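Side-chain contact in mitochondrial antiviral signaling protein (MAVS) (Equus caballus, PDB 4O9L), which probably relays antiviral innate immune signals by assembling into prion-like filaments through its caspase recruitment domain: residues S74-L79 and E90-Y95. The protein carries 1 engineered substitution. Numbering follows the deposited sequence.
Sequences SLIGAL and EVARIY
Ile76 lies against Val91 and Ala92 where the last two helices of a caspase recruitment domain, a helical bundle of the death-fold superfamily, pack nearly antiparallel. The N-to-C directions of the two short segments differ by 158° and their axes come no closer than 10.0 Å, a spacing bridged by apolar side chains with no hydrogen bond across. In Ile76, CG1 lies beside the backbone N (chi1 -73°), and the extended chi2 (162°) carries CD1 outward to touch both CA and CB of Ala92, at 3.8 Å from CA; this unbranched arm suits isoleucine to spanning the gap. The small methyl of Ala92 suits this place, because a short side chain lets the isoleucine tip settle onto the partner backbone. Val91 meets the same branch at a slant, CG1 touching it while CG2 turns to Leu79. Beta-branching serves Val91 well, since its two methyls can face different neighbours from one short stem; Thr11 and Phe22 also pack on this side chain, tying the pair to the rest of the bundle. Leu79, with its forked, flexible end, also packs on Leu87, Ala88, Ile25 and Ile30. Leu79 CD1 stands 4.3 Å from Val91 CG2, whereas Ile76 CG1 and Val91 CG1 close to 3.8 Å.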
loop_
_atom_site.group_PDB
_atom_site.type_symbol
_atom_site.label_atom_id
_atom_site.label_comp_id
_atom_site.label_asym_id
_atom_site.label_seq_id
_atom_site.Cartn_x
_atom_site.Cartn_y
_atom_site.Cartn_z
ATOM N N SER A 74 4.990 6.435 2.087
ATOM C CA SER A 74 4.107 6.029 3.173
ATOM C C SER A 74 4.110 4.502 3.295
ATOM O O SER A 74 4.314 3.959 4.384
ATOM C CB SER A 74 2.684 6.549 2.921
ATOM O OG SER A 74 1.858 6.332 4.056
ATOM N N LEU A 75 3.905 3.808 2.174
ATOM C CA LEU A 75 3.889 2.341 2.172
ATOM C C LEU A 75 5.209 1.729 2.627
ATOM O O LEU A 75 5.220 0.783 3.411
ATOM C CB LEU A 75 3.540 1.817 0.786
ATOM C CG LEU A 75 3.566 0.304 0.554
ATOM C CD1 LEU A 75 2.552 -0.399 1.458
ATOM C CD2 LEU A 75 3.262 0.036 -0.934
ATOM N N ILE A 76 6.317 2.264 2.129
ATOM C CA ILE A 76 7.634 1.773 2.515
ATOM C C ILE A 76 7.803 1.881 4.026
ATOM O O ILE A 76 8.187 0.903 4.681
ATOM C CB ILE A 76 8.764 2.537 1.787
ATOM C CG1 ILE A 76 8.804 2.115 0.315
ATOM C CG2 ILE A 76 10.134 2.293 2.462
ATOM C CD1 ILE A 76 9.548 3.068 -0.575
ATOM N N GLY A 77 7.503 3.055 4.583
ATOM C CA GLY A 77 7.590 3.240 6.030
ATOM C C GLY A 77 6.697 2.279 6.803
ATOM O O GLY A 77 7.086 1.715 7.838
ATOM N N ALA A 78 5.484 2.086 6.298
ATOM C CA ALA A 78 4.506 1.243 6.968
ATOM C C ALA A 78 4.903 -0.230 6.902
ATOM O O ALA A 78 4.689 -0.986 7.865
ATOM C CB ALA A 78 3.120 1.457 6.369
ATOM N N LEU A 79 5.466 -0.648 5.769
ATOM C CA LEU A 79 5.938 -2.027 5.644
ATOM C C LEU A 79 7.028 -2.328 6.678
ATOM O O LEU A 79 7.010 -3.378 7.321
ATOM C CB LEU A 79 6.411 -2.323 4.212
ATOM C CG LEU A 79 5.261 -2.422 3.199
ATOM C CD1 LEU A 79 5.758 -2.323 1.739
ATOM C CD2 LEU A 79 4.470 -3.713 3.424
ATOM N N GLU A 90 12.144 -3.908 -1.551
ATOM C CA GLU A 90 11.875 -4.212 -2.954
ATOM C C GLU A 90 11.101 -3.075 -3.621
ATOM O O GLU A 90 11.355 -2.732 -4.788
ATOM C CB GLU A 90 11.148 -5.555 -3.104
ATOM C CG GLU A 90 12.044 -6.769 -2.816
ATOM C CD GLU A 90 13.334 -6.751 -3.637
ATOM O OE1 GLU A 90 13.278 -6.981 -4.869
ATOM O OE2 GLU A 90 14.411 -6.500 -3.049
ATOM N N VAL A 91 10.172 -2.486 -2.871
ATOM C CA VAL A 91 9.368 -1.366 -3.364
ATOM C C VAL A 91 10.261 -0.153 -3.604
ATOM O O VAL A 91 10.150 0.498 -4.636
ATOM C CB VAL A 91 8.221 -0.998 -2.372
ATOM C CG1 VAL A 91 7.559 0.343 -2.750
ATOM C CG2 VAL A 91 7.173 -2.087 -2.342
ATOM N N ALA A 92 11.147 0.150 -2.654
ATOM C CA ALA A 92 12.075 1.265 -2.830
ATOM C C ALA A 92 12.987 1.052 -4.041
ATOM O O ALA A 92 13.309 1.998 -4.763
ATOM C CB ALA A 92 12.910 1.474 -1.584
ATOM N N ARG A 93 13.436 -0.186 -4.237
ATOM C CA ARG A 93 14.311 -0.493 -5.366
ATOM C C ARG A 93 13.605 -0.217 -6.704
ATOM O O ARG A 93 14.196 0.380 -7.613
ATOM C CB ARG A 93 14.809 -1.937 -5.269
ATOM C CG ARG A 93 15.839 -2.338 -6.308
ATOM C CD ARG A 93 15.919 -3.856 -6.376
ATOM N NE ARG A 93 14.591 -4.438 -6.184
ATOM C CZ ARG A 93 13.767 -4.794 -7.168
ATOM N NH1 ARG A 93 12.573 -5.298 -6.876
ATOM N NH2 ARG A 93 14.137 -4.654 -8.438
ATOM N N ILE A 94 12.339 -0.617 -6.822
ATOM C CA ILE A 94 11.576 -0.340 -8.051
ATOM C C ILE A 94 11.371 1.167 -8.252
ATOM O O ILE A 94 11.574 1.689 -9.348
ATOM C CB ILE A 94 10.205 -1.059 -8.060
ATOM C CG1 ILE A 94 10.403 -2.578 -8.124
ATOM C CG2 ILE A 94 9.360 -0.598 -9.234
ATOM C CD1 ILE A 94 11.142 -3.054 -9.375
ATOM N N TYR A 95 10.976 1.859 -7.187
ATOM C CA TYR A 95 10.720 3.293 -7.246
ATOM C C TYR A 95 11.921 4.066 -7.785
ATOM O O TYR A 95 11.769 5.009 -8.569
ATOM C CB TYR A 95 10.356 3.805 -5.858
ATOM C CG TYR A 95 10.129 5.294 -5.790
ATOM C CD1 TYR A 95 8.887 5.835 -6.081
ATOM C CD2 TYR A 95 11.157 6.162 -5.423
ATOM C CE1 TYR A 95 8.668 7.201 -6.012
ATOM C CE2 TYR A 95 10.946 7.530 -5.351
ATOM C CZ TYR A 95 9.703 8.038 -5.644
ATOM O OH TYR A 95 9.486 9.391 -5.579
#